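Local coordinates for protein VirX1 (Cyanophage Syn10, PDB 6QGM) that catalyses the iodination of diverse substrates as a viral halogenase, probably flavin-dependent like other members of the tryptophan halogenase family, at residues R263-N269 against H518-L522; A275-G279 against R412-W418. All blocks are in the same frame, centred on the assembly; numbering follows the deposited sequence.

Contact 1 of 2, residues R263-N269 against H518-L522; sequences REEEMHN and HYEFL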
ATOM      1  N   ARG B 263     -27.369 -26.564 -34.720  1.00 69.09           N
ATOM      2  CA  ARG B 263     -27.264 -26.624 -33.242  1.00 66.63           C
ATOM      3  C   ARG B 263     -25.929 -27.221 -32.786  1.00 65.30           C
ATOM      4  O   ARG B 263     -25.319 -26.666 -31.862  1.00 63.09           O
ATOM      5  CB  ARG B 263     -28.446 -27.427 -32.713  1.00 65.19           C
ATOM      6  CG  ARG B 263     -28.501 -27.534 -31.202  1.00 64.88           C
ATOM      7  CD  ARG B 263     -29.510 -28.605 -30.895  1.00 65.83           C
ATOM      8  NE  ARG B 263     -29.793 -28.670 -29.487  1.00 65.21           N
ATOM      9  CZ  ARG B 263     -30.163 -29.757 -28.832  1.00 66.09           C
ATOM     10  NH1 ARG B 263     -30.296 -30.903 -29.475  1.00 68.57           N
ATOM     11  NH2 ARG B 263     -30.403 -29.692 -27.539  1.00 65.90           N
ATOM     12  N   GLU B 264     -25.520 -28.344 -33.373  1.00 68.60           N
ATOM     13  CA  GLU B 264     -24.248 -29.047 -33.025  1.00 68.71           C
ATOM     14  C   GLU B 264     -23.092 -28.069 -33.259  1.00 66.33           C
ATOM     15  O   GLU B 264     -22.329 -27.896 -32.306  1.00 68.30           O
ATOM     16  CB  GLU B 264     -24.093 -30.318 -33.857  1.00 70.66           C
ATOM     17  CG  GLU B 264     -25.109 -31.396 -33.496  1.00 73.41           C
ATOM     18  CD  GLU B 264     -24.879 -32.753 -34.148  1.00 77.99           C
ATOM     19  OE1 GLU B 264     -23.712 -33.068 -34.467  1.00 83.50           O
ATOM     20  OE2 GLU B 264     -25.863 -33.506 -34.351  1.00 78.74           O
ATOM     21  N   GLU B 265     -23.012 -27.426 -34.434  1.00 65.73           N
ATOM     22  CA  GLU B 265     -21.911 -26.501 -34.822  1.00 67.88           C
ATOM     23  C   GLU B 265     -21.933 -25.215 -33.979  1.00 65.86           C
ATOM     24  O   GLU B 265     -20.850 -24.691 -33.672  1.00 64.88           O
ATOM     25  CB  GLU B 265     -21.998 -26.113 -36.303  1.00 70.37           C
ATOM     26  CG  GLU B 265     -21.471 -27.156 -37.269  1.00 75.19           C
ATOM     27  CD  GLU B 265     -21.131 -26.610 -38.666  1.00 78.89           C
ATOM     28  OE1 GLU B 265     -20.761 -25.414 -38.779  1.00 79.33           O
ATOM     29  OE2 GLU B 265     -21.172 -27.379 -39.656  1.00 82.68           O
ATOM     30  N   GLU B 266     -23.120 -24.725 -33.620  1.00 67.81           N
ATOM     31  CA  GLU B 266     -23.345 -23.343 -33.103  1.00 66.44           C
ATOM     32  C   GLU B 266     -23.267 -23.284 -31.577  1.00 61.62           C
ATOM     33  O   GLU B 266     -22.941 -22.205 -31.065  1.00 59.47           O
ATOM     34  CB  GLU B 266     -24.726 -22.836 -33.510  1.00 69.45           C
ATOM     35  CG  GLU B 266     -24.837 -22.368 -34.940  1.00 71.55           C
ATOM     36  CD  GLU B 266     -26.079 -21.512 -35.133  1.00 74.07           C
ATOM     37  OE1 GLU B 266     -26.058 -20.324 -34.681  1.00 74.46           O
ATOM     38  OE2 GLU B 266     -27.076 -22.043 -35.681  1.00 70.42           O
ATOM     39  N   MET B 267     -23.611 -24.369 -30.883  1.00 59.62           N
ATOM     40  CA  MET B 267     -23.694 -24.413 -29.401  1.00 58.84           C
ATOM     41  C   MET B 267     -22.283 -24.367 -28.822  1.00 60.70           C
ATOM     42  O   MET B 267     -21.749 -25.416 -28.415  1.00 64.27           O
ATOM     43  CB  MET B 267     -24.420 -25.670 -28.920  1.00 57.66           C
ATOM     44  CG  MET B 267     -24.768 -25.616 -27.465  1.00 55.85           C
ATOM     45  SD  MET B 267     -25.480 -27.171 -26.921  1.00 56.67           S
ATOM     46  CE  MET B 267     -26.820 -27.337 -28.103  1.00 58.68           C
ATOM     47  N   HIS B 268     -21.708 -23.166 -28.774  1.00 62.72           N
ATOM     48  CA  HIS B 268     -20.284 -22.947 -28.432  1.00 62.11           C
ATOM     49  C   HIS B 268     -20.054 -23.069 -26.925  1.00 63.77           C
ATOM     50  O   HIS B 268     -20.886 -22.611 -26.120  1.00 61.77           O
ATOM     51  CB  HIS B 268     -19.783 -21.628 -29.026  1.00 58.56           C
ATOM     52  CG  HIS B 268     -19.645 -21.704 -30.511  1.00 57.33           C
ATOM     53  ND1 HIS B 268     -19.657 -20.600 -31.308  1.00 57.01           N
ATOM     54  CD2 HIS B 268     -19.526 -22.761 -31.342  1.00 57.57           C
ATOM     55  CE1 HIS B 268     -19.538 -20.964 -32.565  1.00 57.96           C
ATOM     56  NE2 HIS B 268     -19.455 -22.281 -32.610  1.00 58.19           N
ATOM     57  N   ASN B 269     -18.972 -23.786 -26.630  1.00 67.18           N
ATOM     58  CA  ASN B 269     -18.082 -23.733 -25.446  1.00 67.05           C
ATOM     59  C   ASN B 269     -17.853 -22.332 -24.829  1.00 66.02           C
ATOM     60  O   ASN B 269     -17.118 -22.287 -23.830  1.00 61.71           O
ATOM     61  CB  ASN B 269     -16.720 -24.228 -25.928  1.00 69.58           C
ATOM     62  CG  ASN B 269     -16.117 -25.264 -25.023  1.00 70.92           C
ATOM     63  OD1 ASN B 269     -16.647 -25.535 -23.948  1.00 76.07           O
ATOM     64  ND2 ASN B 269     -15.022 -25.852 -25.470  1.00 72.13           N
ATOM     65  N   HIS B 518     -18.439 -30.004 -27.634  1.00 52.44           N
ATOM     66  CA  HIS B 518     -19.314 -29.461 -26.558  1.00 52.77           C
ATOM     67  C   HIS B 518     -20.679 -30.169 -26.580  1.00 52.55           C
ATOM     68  O   HIS B 518     -21.112 -30.648 -25.517  1.00 51.04           O
ATOM     69  CB  HIS B 518     -19.452 -27.931 -26.704  1.00 54.03           C
ATOM     70  CG  HIS B 518     -20.196 -27.289 -25.595  1.00 55.46           C
ATOM     71  ND1 HIS B 518     -20.880 -26.110 -25.755  1.00 56.70           N
ATOM     72  CD2 HIS B 518     -20.363 -27.663 -24.306  1.00 58.54           C
ATOM     73  CE1 HIS B 518     -21.440 -25.779 -24.611  1.00 58.35           C
ATOM     74  NE2 HIS B 518     -21.145 -26.717 -23.709  1.00 57.49           N
ATOM     75  N   TYR B 519     -21.317 -30.244 -27.752  1.00 52.28           N
ATOM     76  CA  TYR B 519     -22.674 -30.808 -27.930  1.00 54.51           C
ATOM     77  C   TYR B 519     -22.637 -32.302 -27.588  1.00 56.21           C
ATOM     78  O   TYR B 519     -23.472 -32.774 -26.792  1.00 56.74           O
ATOM     79  CB  TYR B 519     -23.198 -30.534 -29.348  1.00 56.39           C
ATOM     80  CG  TYR B 519     -24.365 -31.416 -29.687  1.00 57.99           C
ATOM     81  CD1 TYR B 519     -25.630 -31.140 -29.211  1.00 59.12           C
ATOM     82  CD2 TYR B 519     -24.180 -32.573 -30.426  1.00 60.13           C
ATOM     83  CE1 TYR B 519     -26.686 -32.004 -29.450  1.00 63.52           C
ATOM     84  CE2 TYR B 519     -25.222 -33.450 -30.668  1.00 63.06           C
ATOM     85  CZ  TYR B 519     -26.485 -33.157 -30.186  1.00 64.90           C
ATOM     86  OH  TYR B 519     -27.545 -33.979 -30.443  1.00 70.06           O
ATOM     87  N   GLU B 520     -21.689 -33.028 -28.185  1.00 58.58           N
ATOM     88  CA  GLU B 520     -21.486 -34.482 -27.944  1.00 60.49           C
ATOM     89  C   GLU B 520     -21.293 -34.712 -26.440  1.00 61.34           C
ATOM     90  O   GLU B 520     -21.964 -35.603 -25.905  1.00 62.70           O
ATOM     91  CB  GLU B 520     -20.297 -35.014 -28.741  1.00 60.08           C
ATOM     92  CG  GLU B 520     -20.546 -35.114 -30.235  1.00 61.16           C
ATOM     93  CD  GLU B 520     -19.313 -35.469 -31.055  1.00 62.86           C
ATOM     94  OE1 GLU B 520     -18.189 -35.152 -30.604  1.00 63.03           O
ATOM     95  OE2 GLU B 520     -19.478 -36.184 -32.103  1.00 64.35           O
ATOM     96  N   PHE B 521     -20.430 -33.931 -25.775  1.00 60.05           N
ATOM     97  CA  PHE B 521     -20.127 -34.091 -24.328  1.00 60.62           C
ATOM     98  C   PHE B 521     -21.426 -33.936 -23.539  1.00 60.87           C
ATOM     99  O   PHE B 521     -21.720 -34.812 -22.711  1.00 62.58           O
ATOM    100  CB  PHE B 521     -19.072 -33.098 -23.834  1.00 61.34           C
ATOM    101  CG  PHE B 521     -18.572 -33.360 -22.428  1.00 61.68           C
ATOM    102  CD1 PHE B 521     -19.288 -32.943 -21.313  1.00 61.52           C
ATOM    103  CD2 PHE B 521     -17.392 -34.050 -22.225  1.00 61.45           C
ATOM    104  CE1 PHE B 521     -18.821 -33.194 -20.033  1.00 63.35           C
ATOM    105  CE2 PHE B 521     -16.927 -34.296 -20.945  1.00 63.87           C
ATOM    106  CZ  PHE B 521     -17.640 -33.869 -19.855  1.00 64.27           C
ATOM    107  N   LEU B 522     -22.180 -32.861 -23.796  1.00 61.43           N
ATOM    108  CA  LEU B 522     -23.448 -32.554 -23.085  1.00 63.00           C
ATOM    109  C   LEU B 522     -24.420 -33.721 -23.297  1.00 64.03           C
ATOM    110  O   LEU B 522     -25.020 -34.185 -22.304  1.00 63.92           O
ATOM    111  CB  LEU B 522     -24.022 -31.230 -23.605  1.00 64.02           C
ATOM    112  CG  LEU B 522     -23.367 -29.947 -23.081  1.00 65.77           C
ATOM    113  CD1 LEU B 522     -23.830 -28.720 -23.869  1.00 67.54           C
ATOM    114  CD2 LEU B 522     -23.653 -29.756 -21.599  1.00 65.58           C
TER
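The carbonyl oxygen M267 O accepts a hydrogen bond from H518 ND1 at 2.9 Å, the donor standing well above the carbonyl plane and not on a lone pair. Histidine suits this buried spot because its ring can give and take at once: with the proton on ND1, NE2 is left to accept from the backbone nitrogen of Y75. The two bonds, at different nitrogens, fix the ring's rotation. N269 CA lies over one face, 4.1 Å from the ring centroid, in a CH-pi contact, while the nearby N269 N is hydrogen-bonded to the side-chain oxygen of N144.

M267 is the first residue to leave helix 263-266 and the centre of an inverse gamma turn, closed by a weak bond from H268 N to E266 O. The short helix and this turn make up part of the connection between strands 252-258 and 270-275 of the seven-stranded mixed sheet, and helix 518-527, near the C-terminus, packs against that connection.

Y519 lies between the two helices. E264, an exposed residue, packs on it through both its methylene and its flat carboxylate: CG sits over one ring face, 3.7 Å from the centroid, and the carboxylate continues almost parallel to the ring, the planes 7° apart. At the ring's edge, R263 NH1 comes to 3.8 Å from Y519 CE1, carried there by a chain with CG anti to the backbone N (chi1 -178°) and extended as far as NE; its guanidinium is held mainly by W287, through a cation-pi contact and a bond to the carbonyl. M267 bends at chi3 to reach two neighbours, CE lying 4.1 Å from Y519 CD1 and SD 3.8 Å from L522 CD1, with T74 of strand 74-76 packed against both M267 and L522.

Contact 2 of 2, residues A275-G279 against R412-W418; sequences AMKNG and RTDTPYW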
ATOM      1  N   ALA B 275     -18.106  -6.548 -30.445  1.00 55.95           N
ATOM      2  CA  ALA B 275     -18.120  -5.072 -30.352  1.00 57.51           C
ATOM      3  C   ALA B 275     -18.837  -4.506 -31.579  1.00 59.20           C
ATOM      4  O   ALA B 275     -18.502  -4.928 -32.711  1.00 59.89           O
ATOM      5  CB  ALA B 275     -16.727  -4.538 -30.235  1.00 57.10           C
ATOM      6  N   MET B 276     -19.790  -3.602 -31.344  1.00 58.88           N
ATOM      7  CA  MET B 276     -20.657  -2.954 -32.368  1.00 60.83           C
ATOM      8  C   MET B 276     -20.296  -1.469 -32.453  1.00 61.81           C
ATOM      9  O   MET B 276     -19.244  -1.099 -31.889  1.00 64.79           O
ATOM     10  CB  MET B 276     -22.131  -3.114 -31.990  1.00 60.33           C
ATOM     11  CG  MET B 276     -22.521  -4.552 -31.746  1.00 59.94           C
ATOM     12  SD  MET B 276     -23.071  -5.344 -33.237  1.00 61.94           S
ATOM     13  CE  MET B 276     -24.738  -4.684 -33.358  1.00 59.36           C
ATOM     14  N   LYS B 277     -21.113  -0.648 -33.121  1.00 60.44           N
ATOM     15  CA  LYS B 277     -20.796   0.791 -33.360  1.00 61.28           C
ATOM     16  C   LYS B 277     -20.911   1.588 -32.052  1.00 57.78           C
ATOM     17  O   LYS B 277     -20.108   2.520 -31.884  1.00 53.90           O
ATOM     18  CB  LYS B 277     -21.679   1.375 -34.472  1.00 64.25           C
ATOM     19  CG  LYS B 277     -21.355   0.859 -35.868  1.00 66.27           C
ATOM     20  CD  LYS B 277     -22.387   1.180 -36.918  1.00 69.09           C
ATOM     21  CE  LYS B 277     -21.779   1.224 -38.307  1.00 72.11           C
ATOM     22  NZ  LYS B 277     -22.814   1.376 -39.356  1.00 74.68           N
ATOM     23  N   ASN B 278     -21.845   1.216 -31.166  1.00 55.64           N
ATOM     24  CA  ASN B 278     -22.206   1.986 -29.944  1.00 54.57           C
ATOM     25  C   ASN B 278     -22.265   1.078 -28.716  1.00 53.13           C
ATOM     26  O   ASN B 278     -22.924   1.475 -27.739  1.00 52.01           O
ATOM     27  CB  ASN B 278     -23.538   2.728 -30.111  1.00 54.55           C
ATOM     28  CG  ASN B 278     -23.585   3.526 -31.391  1.00 52.82           C
ATOM     29  OD1 ASN B 278     -22.995   4.598 -31.487  1.00 52.30           O
ATOM     30  ND2 ASN B 278     -24.261   2.984 -32.382  1.00 50.68           N
ATOM     31  N   GLY B 279     -21.579  -0.064 -28.742  1.00 52.93           N
ATOM     32  CA  GLY B 279     -21.521  -1.018 -27.615  1.00 50.85           C
ATOM     33  C   GLY B 279     -21.046  -2.382 -28.069  1.00 49.23           C
ATOM     34  O   GLY B 279     -20.065  -2.445 -28.843  1.00 51.00           O
ATOM     35  N   ARG B 412     -10.093   0.858 -31.755  1.00 52.43           N
ATOM     36  CA  ARG B 412     -11.274   1.384 -32.487  1.00 50.70           C
ATOM     37  C   ARG B 412     -11.448   2.884 -32.231  1.00 51.32           C
ATOM     38  O   ARG B 412     -11.520   3.313 -31.065  1.00 51.57           O
ATOM     39  CB  ARG B 412     -12.533   0.622 -32.086  1.00 49.35           C
ATOM     40  CG  ARG B 412     -12.483  -0.835 -32.510  1.00 49.82           C
ATOM     41  CD  ARG B 412     -13.822  -1.505 -32.349  1.00 50.43           C
ATOM     42  NE  ARG B 412     -14.829  -0.867 -33.187  1.00 52.56           N
ATOM     43  CZ  ARG B 412     -16.014  -1.367 -33.455  1.00 50.50           C
ATOM     44  NH1 ARG B 412     -16.365  -2.534 -32.966  1.00 50.36           N
ATOM     45  NH2 ARG B 412     -16.843  -0.687 -34.215  1.00 52.14           N
ATOM     46  N   THR B 413     -11.511   3.660 -33.313  1.00 51.16           N
ATOM     47  CA  THR B 413     -11.888   5.089 -33.334  1.00 50.41           C
ATOM     48  C   THR B 413     -12.816   5.323 -34.524  1.00 50.61           C
ATOM     49  O   THR B 413     -12.901   6.461 -34.974  1.00 54.17           O
ATOM     50  CB  THR B 413     -10.628   5.953 -33.397  1.00 51.39           C
ATOM     51  OG1 THR B 413      -9.985   5.668 -34.633  1.00 53.94           O
ATOM     52  CG2 THR B 413      -9.640   5.678 -32.293  1.00 51.83           C
ATOM     53  N   ASP B 414     -13.528   4.297 -34.975  1.00 51.96           N
ATOM     54  CA  ASP B 414     -14.277   4.308 -36.263  1.00 56.13           C
ATOM     55  C   ASP B 414     -15.673   4.937 -36.077  1.00 56.60           C
ATOM     56  O   ASP B 414     -16.290   5.297 -37.087  1.00 60.49           O
ATOM     57  CB  ASP B 414     -14.348   2.903 -36.867  1.00 56.24           C
ATOM     58  CG  ASP B 414     -14.799   1.854 -35.879  1.00 56.71           C
ATOM     59  OD1 ASP B 414     -15.969   1.507 -35.914  1.00 59.75           O
ATOM     60  OD2 ASP B 414     -13.979   1.411 -35.087  1.00 61.23           O
ATOM     61  N   THR B 415     -16.164   5.065 -34.846  1.00 54.06           N
ATOM     62  CA  THR B 415     -17.435   5.755 -34.530  1.00 52.65           C
ATOM     63  C   THR B 415     -17.192   6.736 -33.395  1.00 52.60           C
ATOM     64  O   THR B 415     -16.166   6.656 -32.712  1.00 53.92           O
ATOM     65  CB  THR B 415     -18.531   4.761 -34.152  1.00 53.05           C
ATOM     66  OG1 THR B 415     -18.189   4.142 -32.918  1.00 53.58           O
ATOM     67  CG2 THR B 415     -18.731   3.689 -35.197  1.00 53.62           C
ATOM     68  N   PRO B 416     -18.098   7.707 -33.176  1.00 51.61           N
ATOM     69  CA  PRO B 416     -17.965   8.634 -32.061  1.00 52.23           C
ATOM     70  C   PRO B 416     -17.937   7.894 -30.719  1.00 51.91           C
ATOM     71  O   PRO B 416     -17.230   8.348 -29.831  1.00 54.66           O
ATOM     72  CB  PRO B 416     -19.184   9.560 -32.197  1.00 52.40           C
ATOM     73  CG  PRO B 416     -19.537   9.471 -33.664  1.00 52.75           C
ATOM     74  CD  PRO B 416     -19.224   8.047 -34.050  1.00 53.59           C
ATOM     75  N   TYR B 417     -18.658   6.775 -30.609  1.00 52.32           N
ATOM     76  CA  TYR B 417     -18.688   5.938 -29.382  1.00 52.05           C
ATOM     77  C   TYR B 417     -17.280   5.458 -29.054  1.00 51.51           C
ATOM     78  O   TYR B 417     -16.842   5.631 -27.903  1.00 51.62           O
ATOM     79  CB  TYR B 417     -19.655   4.766 -29.531  1.00 52.18           C
ATOM     80  CG  TYR B 417     -19.655   3.804 -28.375  1.00 53.18           C
ATOM     81  CD1 TYR B 417     -20.418   4.019 -27.247  1.00 54.14           C
ATOM     82  CD2 TYR B 417     -18.897   2.648 -28.424  1.00 55.25           C
ATOM     83  CE1 TYR B 417     -20.411   3.127 -26.186  1.00 55.57           C
ATOM     84  CE2 TYR B 417     -18.887   1.734 -27.382  1.00 55.32           C
ATOM     85  CZ  TYR B 417     -19.646   1.976 -26.254  1.00 54.95           C
ATOM     86  OH  TYR B 417     -19.629   1.088 -25.219  1.00 55.76           O
ATOM     87  N   TRP B 418     -16.589   4.886 -30.044  1.00 52.08           N
ATOM     88  CA  TRP B 418     -15.243   4.280 -29.864  1.00 51.75           C
ATOM     89  C   TRP B 418     -14.192   5.384 -29.760  1.00 52.45           C
ATOM     90  O   TRP B 418     -13.234   5.199 -28.989  1.00 49.23           O
ATOM     91  CB  TRP B 418     -14.947   3.264 -30.980  1.00 52.24           C
ATOM     92  CG  TRP B 418     -15.663   1.970 -30.756  1.00 51.21           C
ATOM     93  CD1 TRP B 418     -16.744   1.489 -31.429  1.00 50.83           C
ATOM     94  CD2 TRP B 418     -15.382   1.024 -29.710  1.00 50.67           C
ATOM     95  NE1 TRP B 418     -17.143   0.297 -30.894  1.00 50.55           N
ATOM     96  CE2 TRP B 418     -16.330  -0.014 -29.837  1.00 51.08           C
ATOM     97  CE3 TRP B 418     -14.415   0.944 -28.701  1.00 47.25           C
ATOM     98  CZ2 TRP B 418     -16.338  -1.110 -28.978  1.00 50.32           C
ATOM     99  CZ3 TRP B 418     -14.432  -0.133 -27.855  1.00 46.09           C
ATOM    100  CH2 TRP B 418     -15.361  -1.156 -28.007  1.00 48.07           C
TER
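The tight turn at K277 and N278, where M276 N bonds to G279 O, lies against the start of helix 416-424, with N278 CA 5.3 Å from Y417 CA. Its carbonyls find side-chain donors. W418 NE1 donates a hydrogen bond to M276 O at 2.7 Å, nearly straight at 175° and in the indole plane. T415 OG1 donates to K277 O at 2.7 Å; as N-cap it also accepts weakly from W418 N, a double role that suits a hydroxyl. With chi1 at 175°, the Y417 ring swings across to the turn and spreads one face under the N278-G279 peptide, N278 C lying over the ring centre, while its OH bonds to N250. R412 grips D414 side-on through NE and NH2, which holds the guanidinium flat beneath W418 NE1, and its CD covers one indole face; Y417 CD2 lies on the opposite one. A275, small enough for the spot, puts CB 3.7 Å from W418 CZ2. The turn closes a beta hairpin of the seven-stranded mixed sheet, joining the antiparallel strands 270-275 and 279-285, with helix 303-314 touching M276.

How the contacts relate
Strand 270-275 runs between the two contacts: contact 1 takes in the segment leading into it and contact 2 the turn leaving it, so the two lie at opposite ends of one strand, with centres 31 Å apart and no touch. Along the chain, contact 2 is nested within the loop closed by contact 1. Both are largely buried, with one exposed residue each, E264 and K277. Contact 1 joins a short helix to the C-terminal helix through aromatic, aliphatic and sulfur packing around one hydrogen bond. Contact 2 is more polar, as a turn with backbone carbonyls to satisfy requires, and it lies beside a neighbouring subunit, where T413 meets Y379 of that subunit, whereas no other chain touches contact 1.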